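Local coordinates for Abbfa_003403 (Acinetobacter baumannii, PDB 4ZXH), which probably builds a peptide or amide product as a four-domain nonribosomal peptide synthetase, with condensation, adenylation, carrier and thioesterase domains in one chain, at residues A[469-474]-A[792-797]; A[476-481]-A[788-793]; A[620-625]-A[639-644]; A[766-771]-A[817-822]. All blocks are in the same frame, centred on the assembly; numbering follows the deposited sequence.

Contact 1 of 4, residues A[469-474]-A[792-797]; sequences EALRGK and TQLYVL
Leu471 O and Gly473 N meet the edge of strand 792-797 through two backbone hydrogen bonds. Leu794 N donates to Leu471 O at 3.1 Å and 165°. Gly473 N donates to Thr792 O at 2.9 Å, and the amide meets that oxygen nearly end-on. Together they make a single beta bridge between Arg472 and Gln793, whose CA atoms are 4.8 Å apart. The loop residues 471-473 thus pair with strand 792-797 over one short step.

The apolar part is small. Leu471 CG lies anti to its own carbonyl carbon (chi1 -67°), and CD2 ends 4.3 Å from Leu794 CB. Leu471 CB rests 3.7 Å from Leu794 O, alongside the strand backbone.

The charged part stays within the loop. Arg472 NH1 makes a salt bridge with Glu469 OE1 at 3.5 Å, and NH2 bonds to the backbone oxygen of Asp464. This guanidinium group ties the loop to itself, not to the strand.

Gln793, Tyr795 and Leu797 are also hydrogen-bonded to strand 809-816. The loop between helices 428-447 and 483-494 therefore adds a short extra pairing to this antiparallel sheet of the adenylation domain. Leu471 and Leu794 both also touch Leu861 of strand 861-863.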
loop_
_atom_site.group_PDB
_atom_site.type_symbol
_atom_site.label_atom_id
_atom_site.label_comp_id
_atom_site.label_asym_id
_atom_site.label_seq_id
_atom_site.Cartn_x
_atom_site.Cartn_y
_atom_site.Cartn_z
ATOM N N GLU A 469 22.642 -16.557 -20.054
ATOM C CA GLU A 469 23.902 -17.283 -19.941
ATOM C C GLU A 469 24.451 -17.192 -18.502
ATOM O O GLU A 469 25.219 -18.047 -18.059
ATOM C CB GLU A 469 24.923 -16.779 -20.968
ATOM C CG GLU A 469 26.179 -17.646 -21.070
ATOM C CD GLU A 469 25.869 -19.139 -21.251
ATOM O OE1 GLU A 469 25.075 -19.476 -22.161
ATOM O OE2 GLU A 469 26.394 -19.972 -20.463
ATOM N N ALA A 470 24.034 -16.170 -17.768
ATOM C CA ALA A 470 24.427 -16.032 -16.370
ATOM C C ALA A 470 23.945 -17.215 -15.538
ATOM O O ALA A 470 24.629 -17.641 -14.605
ATOM C CB ALA A 470 23.893 -14.730 -15.787
ATOM N N LEU A 471 22.781 -17.755 -15.900
ATOM C CA LEU A 471 22.139 -18.841 -15.155
ATOM C C LEU A 471 22.819 -20.207 -15.305
ATOM O O LEU A 471 22.469 -21.167 -14.607
ATOM C CB LEU A 471 20.674 -18.952 -15.572
ATOM C CG LEU A 471 19.898 -17.719 -15.114
ATOM C CD1 LEU A 471 18.412 -17.848 -15.393
ATOM C CD2 LEU A 471 20.175 -17.487 -13.648
ATOM N N ARG A 472 23.781 -20.293 -16.219
ATOM C CA ARG A 472 24.600 -21.489 -16.361
ATOM C C ARG A 472 25.947 -21.255 -15.714
ATOM O O ARG A 472 26.671 -20.328 -16.096
ATOM C CB ARG A 472 24.789 -21.870 -17.830
ATOM C CG ARG A 472 25.937 -22.847 -18.050
ATOM C CD ARG A 472 26.034 -23.315 -19.487
ATOM N NE ARG A 472 24.900 -24.160 -19.845
ATOM C CZ ARG A 472 24.034 -23.882 -20.814
ATOM N NH1 ARG A 472 24.175 -22.775 -21.541
ATOM N NH2 ARG A 472 23.030 -24.719 -21.060
ATOM N N GLY A 473 26.280 -22.098 -14.742
ATOM C CA GLY A 473 27.532 -21.966 -14.025
ATOM C C GLY A 473 28.710 -22.578 -14.754
ATOM O O GLY A 473 28.557 -23.555 -15.497
ATOM N N LYS A 474 29.882 -21.987 -14.523
ATOM C CA LYS A 474 31.164 -22.442 -15.060
ATOM C C LYS A 474 31.291 -23.970 -15.105
ATOM O O LYS A 474 31.033 -24.646 -14.118
ATOM C CB LYS A 474 32.305 -21.848 -14.220
ATOM C CG LYS A 474 33.696 -21.946 -14.833
ATOM C CD LYS A 474 34.780 -21.558 -13.822
ATOM N N THR A 792 26.379 -25.955 -12.054
ATOM C CA THR A 792 25.022 -25.812 -11.570
ATOM C C THR A 792 24.238 -25.041 -12.631
ATOM O O THR A 792 24.756 -24.095 -13.241
ATOM C CB THR A 792 24.979 -25.070 -10.212
ATOM O OG1 THR A 792 25.839 -25.725 -9.260
ATOM C CG2 THR A 792 23.557 -25.035 -9.673
ATOM N N GLN A 793 23.006 -25.454 -12.896
ATOM C CA GLN A 793 22.180 -24.678 -13.806
ATOM C C GLN A 793 20.861 -24.341 -13.142
ATOM O O GLN A 793 20.268 -25.173 -12.446
ATOM C CB GLN A 793 21.953 -25.415 -15.125
ATOM C CG GLN A 793 23.244 -25.871 -15.802
ATOM C CD GLN A 793 23.676 -27.251 -15.346
ATOM O OE1 GLN A 793 22.875 -28.194 -15.350
ATOM N NE2 GLN A 793 24.935 -27.373 -14.921
ATOM N N LEU A 794 20.418 -23.106 -13.342
ATOM C CA LEU A 794 19.157 -22.661 -12.789
ATOM C C LEU A 794 18.152 -22.473 -13.913
ATOM O O LEU A 794 18.477 -21.900 -14.947
ATOM C CB LEU A 794 19.348 -21.363 -12.006
ATOM C CG LEU A 794 20.482 -21.411 -10.981
ATOM C CD1 LEU A 794 20.502 -20.145 -10.149
ATOM C CD2 LEU A 794 20.337 -22.623 -10.104
ATOM N N TYR A 795 16.940 -22.983 -13.706
ATOM C CA TYR A 795 15.866 -22.891 -14.688
ATOM C C TYR A 795 14.588 -22.413 -13.995
ATOM O O TYR A 795 14.304 -22.829 -12.869
ATOM C CB TYR A 795 15.615 -24.245 -15.370
ATOM C CG TYR A 795 16.826 -24.909 -15.997
ATOM C CD1 TYR A 795 17.278 -24.552 -17.269
ATOM C CD2 TYR A 795 17.497 -25.931 -15.341
ATOM C CE1 TYR A 795 18.388 -25.182 -17.852
ATOM C CE2 TYR A 795 18.597 -26.563 -15.911
ATOM C CZ TYR A 795 19.042 -26.185 -17.162
ATOM O OH TYR A 795 20.144 -26.822 -17.706
ATOM N N VAL A 796 13.815 -21.548 -14.653
ATOM C CA VAL A 796 12.534 -21.118 -14.094
ATOM C C VAL A 796 11.387 -21.627 -14.958
ATOM O O VAL A 796 11.227 -21.199 -16.094
ATOM C CB VAL A 796 12.448 -19.582 -13.957
ATOM C CG1 VAL A 796 11.159 -19.180 -13.252
ATOM C CG2 VAL A 796 13.650 -19.048 -13.186
ATOM N N LEU A 797 10.587 -22.540 -14.407
ATOM C CA LEU A 797 9.558 -23.231 -15.177
ATOM C C LEU A 797 8.126 -22.939 -14.734
ATOM O O LEU A 797 7.872 -22.555 -13.587
ATOM C CB LEU A 797 9.803 -24.731 -15.111
ATOM C CG LEU A 797 11.213 -25.164 -15.514
ATOM C CD1 LEU A 797 11.303 -26.671 -15.552
ATOM C CD2 LEU A 797 11.612 -24.575 -16.861
#

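Contact 2 of 4, residues A[476-481]-A[788-793]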
loop_
_atom_site.group_PDB
_atom_site.type_symbol
_atom_site.label_atom_id
_atom_site.label_comp_id
_atom_site.label_asym_id
_atom_site.label_seq_id
_atom_site.Cartn_x
_atom_site.Cartn_y
_atom_site.Cartn_z
ATOM N N THR A 476 33.487 -27.154 -14.962
ATOM C CA THR A 476 34.787 -27.546 -14.424
ATOM C C THR A 476 34.809 -29.036 -14.082
ATOM O O THR A 476 33.767 -29.695 -14.077
ATOM C CB THR A 476 35.147 -26.767 -13.139
ATOM O OG1 THR A 476 34.443 -27.339 -12.030
ATOM C CG2 THR A 476 34.791 -25.274 -13.254
ATOM N N ASP A 477 35.997 -29.551 -13.770
ATOM C CA ASP A 477 36.159 -30.937 -13.332
ATOM C C ASP A 477 36.165 -31.087 -11.800
ATOM O O ASP A 477 36.688 -32.069 -11.280
ATOM C CB ASP A 477 37.453 -31.532 -13.906
ATOM C CG ASP A 477 38.720 -30.882 -13.334
ATOM O OD1 ASP A 477 38.641 -29.752 -12.793
ATOM O OD2 ASP A 477 39.804 -31.512 -13.433
ATOM N N TYR A 478 35.581 -30.121 -11.092
ATOM C CA TYR A 478 35.626 -30.095 -9.634
ATOM C C TYR A 478 35.060 -31.360 -8.994
ATOM O O TYR A 478 35.569 -31.836 -7.984
ATOM C CB TYR A 478 34.859 -28.890 -9.086
ATOM C CG TYR A 478 35.503 -27.536 -9.286
ATOM C CD1 TYR A 478 36.798 -27.407 -9.784
ATOM C CD2 TYR A 478 34.809 -26.371 -8.955
ATOM C CE1 TYR A 478 37.379 -26.141 -9.957
ATOM C CE2 TYR A 478 35.379 -25.108 -9.117
ATOM C CZ TYR A 478 36.660 -24.997 -9.618
ATOM O OH TYR A 478 37.210 -23.741 -9.776
ATOM N N ALA A 479 34.000 -31.908 -9.573
ATOM C CA ALA A 479 33.356 -33.077 -8.981
ATOM C C ALA A 479 34.217 -34.341 -9.077
ATOM O O ALA A 479 33.849 -35.383 -8.542
ATOM C CB ALA A 479 32.008 -33.314 -9.632
ATOM N N GLN A 480 35.363 -34.252 -9.745
ATOM C CA GLN A 480 36.231 -35.417 -9.914
ATOM C C GLN A 480 37.442 -35.341 -8.996
ATOM O O GLN A 480 38.256 -36.269 -8.941
ATOM C CB GLN A 480 36.685 -35.547 -11.362
ATOM C CG GLN A 480 35.555 -35.643 -12.346
ATOM C CD GLN A 480 36.053 -35.952 -13.732
ATOM O OE1 GLN A 480 37.143 -35.530 -14.123
ATOM N NE2 GLN A 480 35.269 -36.716 -14.482
ATOM N N HIS A 481 37.549 -34.229 -8.275
ATOM C CA HIS A 481 38.617 -34.037 -7.301
ATOM C C HIS A 481 38.463 -34.891 -6.051
ATOM O O HIS A 481 37.410 -35.487 -5.800
ATOM C CB HIS A 481 38.694 -32.574 -6.895
ATOM C CG HIS A 481 39.463 -31.724 -7.851
ATOM N ND1 HIS A 481 39.107 -31.585 -9.176
ATOM C CD2 HIS A 481 40.546 -30.932 -7.668
ATOM C CE1 HIS A 481 39.950 -30.762 -9.773
ATOM N NE2 HIS A 481 40.833 -30.353 -8.880
ATOM N N PRO A 788 24.958 -18.711 -10.071
ATOM C CA PRO A 788 25.024 -20.167 -9.848
ATOM C C PRO A 788 26.455 -20.652 -9.636
ATOM O O PRO A 788 27.376 -20.150 -10.284
ATOM C CB PRO A 788 24.461 -20.763 -11.149
ATOM C CG PRO A 788 23.896 -19.605 -11.933
ATOM C CD PRO A 788 24.591 -18.371 -11.455
ATOM N N LEU A 789 26.634 -21.628 -8.754
ATOM C CA LEU A 789 27.942 -22.244 -8.522
ATOM C C LEU A 789 28.393 -23.105 -9.703
ATOM O O LEU A 789 27.672 -23.234 -10.695
ATOM C CB LEU A 789 27.907 -23.106 -7.266
ATOM C CG LEU A 789 28.243 -22.460 -5.935
ATOM C CD1 LEU A 789 27.342 -21.279 -5.703
ATOM C CD2 LEU A 789 28.040 -23.497 -4.850
ATOM N N ALA A 790 29.570 -23.719 -9.575
ATOM C CA ALA A 790 30.170 -24.453 -10.686
ATOM C C ALA A 790 29.376 -25.710 -11.010
ATOM O O ALA A 790 29.000 -26.465 -10.112
ATOM C CB ALA A 790 31.601 -24.799 -10.377
ATOM N N ASN A 791 29.108 -25.904 -12.297
ATOM C CA ASN A 791 28.374 -27.063 -12.784
ATOM C C ASN A 791 26.969 -27.130 -12.198
ATOM O O ASN A 791 26.443 -28.199 -11.884
ATOM C CB ASN A 791 29.159 -28.335 -12.485
ATOM C CG ASN A 791 30.613 -28.192 -12.847
ATOM O OD1 ASN A 791 30.971 -28.176 -14.026
ATOM N ND2 ASN A 791 31.464 -28.065 -11.836
ATOM N N THR A 792 26.379 -25.955 -12.054
ATOM C CA THR A 792 25.022 -25.812 -11.570
ATOM C C THR A 792 24.238 -25.041 -12.631
ATOM O O THR A 792 24.756 -24.095 -13.241
ATOM C CB THR A 792 24.979 -25.070 -10.212
ATOM O OG1 THR A 792 25.839 -25.725 -9.260
ATOM C CG2 THR A 792 23.557 -25.035 -9.673
ATOM N N GLN A 793 23.006 -25.454 -12.896
ATOM C CA GLN A 793 22.180 -24.678 -13.806
ATOM C C GLN A 793 20.861 -24.341 -13.142
ATOM O O GLN A 793 20.268 -25.173 -12.446
ATOM C CB GLN A 793 21.953 -25.415 -15.125
ATOM C CG GLN A 793 23.244 -25.871 -15.802
ATOM C CD GLN A 793 23.676 -27.251 -15.346
ATOM O OE1 GLN A 793 22.875 -28.194 -15.350
ATOM N NE2 GLN A 793 24.935 -27.373 -14.921
#
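Thr476, with an extended backbone, comes up to the type II beta turn from Leu789 to Thr792, and its CA is 6.6 Å from that of Asn791. Asn791 takes the third place of this turn with positive phi (61°). On the other side Thr476 opens an ST turn: its OG1 accepts from Tyr478 N.

The amide of Asn791 grips Thr476 at two points. OD1 accepts from Thr476 N at 2.9 Å, in a nearly straight bond of 171°. ND2 donates to Thr476 OG1 at 3.1 Å, and that hydroxyl lies in the amide plane. The two bonds fix the rotation of the amide. The side chains of Thr476 and Asn791 cross roughly at right angles. ND2 has a second partner, Asn646 of helix 641-655.

Thr476 OG1 therefore accepts from both ND2 and Tyr478 N. It also sits above one face of the tyrosine ring, toward the rim. The Tyr478 hydroxyl goes on to Asp653. The contact joins the linker ahead of helix 483-494 to the adenylation core. Its apolar part is one methyl, Ala790 CB, which lies 3.8 Å from Tyr478 CD2 and 4.0 Å from CE2.

Contact 3 of 4, residues A[620-625]-A[639-644]; sequences DIAYVM and IGHPSI
Tyr623 reaches over Ile639, and its path is set at CB. There CG lies between the backbone N and the carbonyl carbon (chi1 56°), which lays the ring alongside the isoleucine with both side chains pointing the same way. CD1 comes 4.1 Å from Ile639 CB. Further out, CE1 is close to both Ile639 CB and CG1. On the other side of the ring from CE1, CE2 meets Ile644 CD1 at 3.8 Å, obliquely. At the tip, OH lies 3.8 Å from Ile639 CG1 and 3.9 Å from CG2. Ile639 CB sits over one face in a CH-pi contact, 4.0 Å from the ring centroid. Met625 CE is on the opposite face.

The backbones below form a classic beta bulge: Ala622 and Tyr623 both face Ile639. Ile639 O takes a bond from Ala622 N at 2.7 Å and a weak one from Tyr623 N. Ile639 N returns a straight bond to Tyr623 O at 3.0 Å. Strands 621-627 and 635-640 are the arms of a hairpin. The A3 signature of adenylation domains, rich in glycine and serine, spans the turn of this hairpin; in relatives it binds phosphate.

The second strand ends at Gly640, the N-cap position of helix 641-655. His641 N, at the helix start, donates to Asp620 O. Ala622 CB sits over one face of the His641 ring, 17° off its normal, and also touches Ile644 CD1. His641 ND1 bonds to Gly619 O, while the rings of Trp552 and Phe618 also meet the imidazole.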
loop_
_atom_site.group_PDB
_atom_site.type_symbol
_atom_site.label_atom_id
_atom_site.label_comp_id
_atom_site.label_asym_id
_atom_site.label_seq_id
_atom_site.Cartn_x
_atom_site.Cartn_y
_atom_site.Cartn_z
ATOM N N ASP A 620 31.098 -43.929 -1.354
ATOM C CA ASP A 620 30.304 -43.156 -2.316
ATOM C C ASP A 620 29.424 -42.090 -1.640
ATOM O O ASP A 620 29.372 -40.943 -2.088
ATOM C CB ASP A 620 29.422 -44.080 -3.154
ATOM C CG ASP A 620 30.208 -44.874 -4.190
ATOM O OD1 ASP A 620 31.268 -44.388 -4.655
ATOM O OD2 ASP A 620 29.758 -45.992 -4.536
ATOM N N ILE A 621 28.734 -42.479 -0.572
ATOM C CA ILE A 621 27.801 -41.600 0.127
ATOM C C ILE A 621 28.476 -40.902 1.313
ATOM O O ILE A 621 29.132 -41.549 2.138
ATOM C CB ILE A 621 26.564 -42.387 0.633
ATOM C CG1 ILE A 621 25.929 -43.180 -0.504
ATOM C CG2 ILE A 621 25.529 -41.462 1.214
ATOM C CD1 ILE A 621 25.363 -42.311 -1.592
ATOM N N ALA A 622 28.314 -39.584 1.405
ATOM C CA ALA A 622 28.958 -38.846 2.486
ATOM C C ALA A 622 28.064 -38.678 3.720
ATOM O O ALA A 622 28.531 -38.810 4.848
ATOM C CB ALA A 622 29.407 -37.505 1.998
ATOM N N TYR A 623 26.790 -38.373 3.516
ATOM C CA TYR A 623 25.888 -38.296 4.645
ATOM C C TYR A 623 24.439 -38.404 4.232
ATOM O O TYR A 623 24.108 -38.303 3.054
ATOM C CB TYR A 623 26.111 -36.997 5.428
ATOM C CG TYR A 623 25.981 -35.715 4.629
ATOM C CD1 TYR A 623 24.729 -35.228 4.243
ATOM C CD2 TYR A 623 27.101 -34.955 4.307
ATOM C CE1 TYR A 623 24.604 -34.043 3.537
ATOM C CE2 TYR A 623 26.976 -33.760 3.591
ATOM C CZ TYR A 623 25.730 -33.321 3.214
ATOM O OH TYR A 623 25.595 -32.150 2.521
ATOM N N VAL A 624 23.586 -38.622 5.219
ATOM C CA VAL A 624 22.146 -38.604 5.029
ATOM C C VAL A 624 21.610 -37.536 5.951
ATOM O O VAL A 624 21.551 -37.730 7.159
ATOM C CB VAL A 624 21.493 -39.957 5.358
ATOM C CG1 VAL A 624 20.025 -39.929 5.003
ATOM C CG2 VAL A 624 22.202 -41.075 4.620
ATOM N N MET A 625 21.261 -36.393 5.381
ATOM C CA MET A 625 20.854 -35.230 6.154
ATOM C C MET A 625 19.344 -35.206 6.169
ATOM O O MET A 625 18.709 -35.130 5.115
ATOM C CB MET A 625 21.423 -33.941 5.533
ATOM C CG MET A 625 21.202 -32.673 6.343
ATOM S SD MET A 625 22.301 -32.540 7.769
ATOM C CE MET A 625 23.906 -32.885 7.022
ATOM N N ILE A 639 23.751 -37.484 0.192
ATOM C CA ILE A 639 24.658 -36.661 -0.585
ATOM C C ILE A 639 25.935 -37.440 -0.820
ATOM O O ILE A 639 26.475 -38.063 0.114
ATOM C CB ILE A 639 24.949 -35.322 0.137
ATOM C CG1 ILE A 639 23.658 -34.537 0.292
ATOM C CG2 ILE A 639 25.960 -34.490 -0.638
ATOM C CD1 ILE A 639 23.041 -34.130 -1.052
ATOM N N GLY A 640 26.392 -37.425 -2.074
ATOM C CA GLY A 640 27.598 -38.122 -2.494
ATOM C C GLY A 640 28.811 -37.223 -2.389
ATOM O O GLY A 640 28.692 -36.002 -2.261
ATOM N N HIS A 641 29.993 -37.811 -2.424
ATOM C CA HIS A 641 31.187 -37.004 -2.237
ATOM C C HIS A 641 31.535 -36.138 -3.446
ATOM O O HIS A 641 32.085 -35.050 -3.267
ATOM C CB HIS A 641 32.373 -37.886 -1.854
ATOM C CG HIS A 641 32.501 -38.099 -0.375
ATOM N ND1 HIS A 641 32.393 -39.341 0.215
ATOM C CD2 HIS A 641 32.714 -37.219 0.635
ATOM C CE1 HIS A 641 32.542 -39.218 1.522
ATOM N NE2 HIS A 641 32.728 -37.939 1.802
ATOM N N PRO A 642 31.237 -36.606 -4.675
ATOM C CA PRO A 642 31.446 -35.648 -5.776
ATOM C C PRO A 642 30.701 -34.298 -5.619
ATOM O O PRO A 642 31.332 -33.271 -5.855
ATOM C CB PRO A 642 30.949 -36.425 -6.997
ATOM C CG PRO A 642 31.272 -37.855 -6.662
ATOM C CD PRO A 642 31.101 -37.995 -5.174
ATOM N N SER A 643 29.429 -34.289 -5.212
ATOM C CA SER A 643 28.703 -33.024 -4.957
ATOM C C SER A 643 29.456 -32.134 -3.982
ATOM O O SER A 643 29.657 -30.960 -4.240
ATOM C CB SER A 643 27.299 -33.262 -4.371
ATOM O OG SER A 643 26.678 -34.426 -4.892
ATOM N N ILE A 644 29.846 -32.712 -2.847
ATOM C CA ILE A 644 30.485 -31.974 -1.771
ATOM C C ILE A 644 31.730 -31.256 -2.259
ATOM O O ILE A 644 31.886 -30.064 -2.029
ATOM C CB ILE A 644 30.864 -32.902 -0.591
ATOM C CG1 ILE A 644 29.608 -33.460 0.054
ATOM C CG2 ILE A 644 31.702 -32.160 0.472
ATOM C CD1 ILE A 644 29.893 -34.274 1.252
#

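Contact 4 of 4, residues A[766-771]-A[817-822]; sequences TETTVW and DGLAVD
Thr769 turns its side chain toward Gly818 with OG1 anti to its own carbonyl carbon (chi1 -50°), beside the backbone N. Its phi is positive (76°). Thr768, one residue earlier, has its CG2 in the corresponding position, so the methyl faces Leu819.

The hydroxyl makes the side-chain bond. Thr769 OG1 donates to Gly818 O at 2.6 Å, tilted slightly from the carbonyl plane. A backbone bond runs beside it: Ala820 N donates to Glu767 O at 2.9 Å. Ala820 CB lies 3.5 Å from the same oxygen. Gly818 has no side chain, and its CA faces Thr768 O at 3.5 Å in a CA-H...O contact. In return, Thr768 CA is 3.2 Å from Gly818 O. The apolar share is one pair, Thr768 CG2 and Leu819 CD1, at 3.8 Å.

Residues 766 and 767 close the Y-G-P-T-E signature (A5) of adenylation domains, and 817-822 fall in the A6 signature, which starts on strand 809-816. The contact holds these two loops together. Glu767 sends its carboxylate away from 817-822 to Tyr823, and Thr768 OG1 bonds to Ser772. Thr769 and Ala820 both pack on Ile639.

Three of the four hydrogen-bonding groups here are backbone groups. The hold therefore depends mainly on the path of the two loops. The Thr769 hydroxyl supplies a donor for Gly818 O, a carbonyl on a buried residue.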
loop_
_atom_site.group_PDB
_atom_site.type_symbol
_atom_site.label_atom_id
_atom_site.label_comp_id
_atom_site.label_asym_id
_atom_site.label_seq_id
_atom_site.Cartn_x
_atom_site.Cartn_y
_atom_site.Cartn_z
ATOM N N THR A 766 18.859 -28.424 0.485
ATOM C CA THR A 766 19.697 -29.529 0.914
ATOM C C THR A 766 19.887 -30.557 -0.219
ATOM O O THR A 766 20.931 -31.220 -0.310
ATOM C CB THR A 766 19.093 -30.226 2.177
ATOM O OG1 THR A 766 19.074 -29.314 3.287
ATOM C CG2 THR A 766 19.902 -31.454 2.583
ATOM N N GLU A 767 18.890 -30.666 -1.094
ATOM C CA GLU A 767 18.903 -31.645 -2.182
ATOM C C GLU A 767 19.899 -31.330 -3.307
ATOM O O GLU A 767 20.120 -32.166 -4.180
ATOM C CB GLU A 767 17.497 -31.781 -2.779
ATOM C CG GLU A 767 16.477 -32.489 -1.881
ATOM C CD GLU A 767 15.786 -31.558 -0.877
ATOM O OE1 GLU A 767 16.361 -30.493 -0.547
ATOM O OE2 GLU A 767 14.663 -31.900 -0.414
ATOM N N THR A 768 20.505 -30.149 -3.305
ATOM C CA THR A 768 21.491 -29.852 -4.346
ATOM C C THR A 768 22.818 -29.441 -3.736
ATOM O O THR A 768 23.653 -28.802 -4.388
ATOM C CB THR A 768 21.007 -28.753 -5.332
ATOM O OG1 THR A 768 20.591 -27.588 -4.610
ATOM C CG2 THR A 768 19.841 -29.264 -6.157
ATOM N N THR A 769 22.980 -29.835 -2.476
ATOM C CA THR A 769 24.231 -29.751 -1.696
ATOM C C THR A 769 24.605 -28.355 -1.191
ATOM O O THR A 769 25.296 -27.598 -1.871
ATOM C CB THR A 769 25.418 -30.313 -2.478
ATOM O OG1 THR A 769 25.064 -31.600 -2.992
ATOM C CG2 THR A 769 26.627 -30.459 -1.578
ATOM N N VAL A 770 24.147 -28.066 0.032
ATOM C CA VAL A 770 24.426 -26.837 0.786
ATOM C C VAL A 770 23.955 -25.566 0.075
ATOM O O VAL A 770 22.842 -25.105 0.305
ATOM C CB VAL A 770 25.924 -26.693 1.123
ATOM C CG1 VAL A 770 26.094 -25.584 2.139
ATOM C CG2 VAL A 770 26.489 -28.003 1.689
ATOM N N TRP A 771 24.794 -24.989 -0.773
ATOM C CA TRP A 771 24.377 -23.828 -1.545
ATOM C C TRP A 771 24.469 -24.143 -3.037
ATOM O O TRP A 771 25.277 -24.978 -3.454
ATOM C CB TRP A 771 25.233 -22.600 -1.218
ATOM C CG TRP A 771 25.361 -22.224 0.265
ATOM C CD1 TRP A 771 26.526 -22.085 0.974
ATOM C CD2 TRP A 771 24.294 -21.904 1.189
ATOM N NE1 TRP A 771 26.249 -21.707 2.277
ATOM C CE2 TRP A 771 24.894 -21.601 2.437
ATOM C CE3 TRP A 771 22.895 -21.861 1.088
ATOM C CZ2 TRP A 771 24.143 -21.257 3.571
ATOM C CZ3 TRP A 771 22.149 -21.516 2.221
ATOM C CH2 TRP A 771 22.777 -21.222 3.443
ATOM N N ASP A 817 25.959 -30.873 -11.073
ATOM C CA ASP A 817 26.707 -31.788 -10.202
ATOM C C ASP A 817 26.336 -31.727 -8.710
ATOM O O ASP A 817 26.828 -32.535 -7.913
ATOM C CB ASP A 817 28.215 -31.536 -10.354
ATOM C CG ASP A 817 28.760 -32.006 -11.703
ATOM O OD1 ASP A 817 28.023 -32.719 -12.428
ATOM O OD2 ASP A 817 29.929 -31.671 -12.030
ATOM N N GLY A 818 25.485 -30.785 -8.319
ATOM C CA GLY A 818 25.140 -30.650 -6.911
ATOM C C GLY A 818 24.082 -31.650 -6.459
ATOM O O GLY A 818 23.843 -31.833 -5.260
ATOM N N LEU A 819 23.447 -32.317 -7.419
ATOM C CA LEU A 819 22.269 -33.104 -7.082
ATOM C C LEU A 819 22.547 -34.247 -6.116
ATOM O O LEU A 819 23.569 -34.915 -6.202
ATOM C CB LEU A 819 21.616 -33.655 -8.342
ATOM C CG LEU A 819 20.384 -32.831 -8.708
ATOM C CD1 LEU A 819 20.792 -31.437 -9.155
ATOM C CD2 LEU A 819 19.551 -33.523 -9.761
ATOM N N ALA A 820 21.616 -34.460 -5.196
ATOM C CA ALA A 820 21.665 -35.614 -4.304
ATOM C C ALA A 820 21.565 -36.908 -5.084
ATOM O O ALA A 820 21.081 -36.918 -6.222
ATOM C CB ALA A 820 20.559 -35.541 -3.298
ATOM N N VAL A 821 22.022 -37.996 -4.468
ATOM C CA VAL A 821 21.847 -39.332 -5.024
ATOM C C VAL A 821 20.361 -39.711 -5.047
ATOM O O VAL A 821 19.803 -40.063 -6.102
ATOM C CB VAL A 821 22.625 -40.376 -4.222
ATOM C CG1 VAL A 821 22.340 -41.779 -4.766
ATOM C CG2 VAL A 821 24.118 -40.055 -4.225
ATOM N N ASP A 822 19.735 -39.615 -3.873
ATOM C CA ASP A 822 18.304 -39.849 -3.721
ATOM C C ASP A 822 17.802 -39.467 -2.324
ATOM O O ASP A 822 18.566 -38.985 -1.487
ATOM C CB ASP A 822 17.983 -41.312 -4.010
ATOM C CG ASP A 822 18.787 -42.263 -3.158
ATOM O OD1 ASP A 822 19.105 -41.909 -2.011
ATOM O OD2 ASP A 822 19.136 -43.357 -3.651
#

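Overall arrangement
All four contacts lie in and around the adenylation region. Contacts 1, 3 and 4 are largely buried, while contact 2 is partly open. Contacts 1 and 2 use the same linker between helices 428-447 and 483-494 and share Thr792 and Gln793. Lys474 O probably bonds Asn791 N between them. Contact 1 works by backbone pairing, contact 2 by an asparagine amide. Contacts 3 and 4 are about 8 Å apart between centres and meet where Ser643 packs on Thr769 and Ile639 on Ala820. Contact 3 joins strand pairing to aromatic packing; contact 4 joins two loops through one backbone bond and one threonine hydroxyl. Asn791 O, probably bonded to Asp817 N, links contact 2 to contact 4.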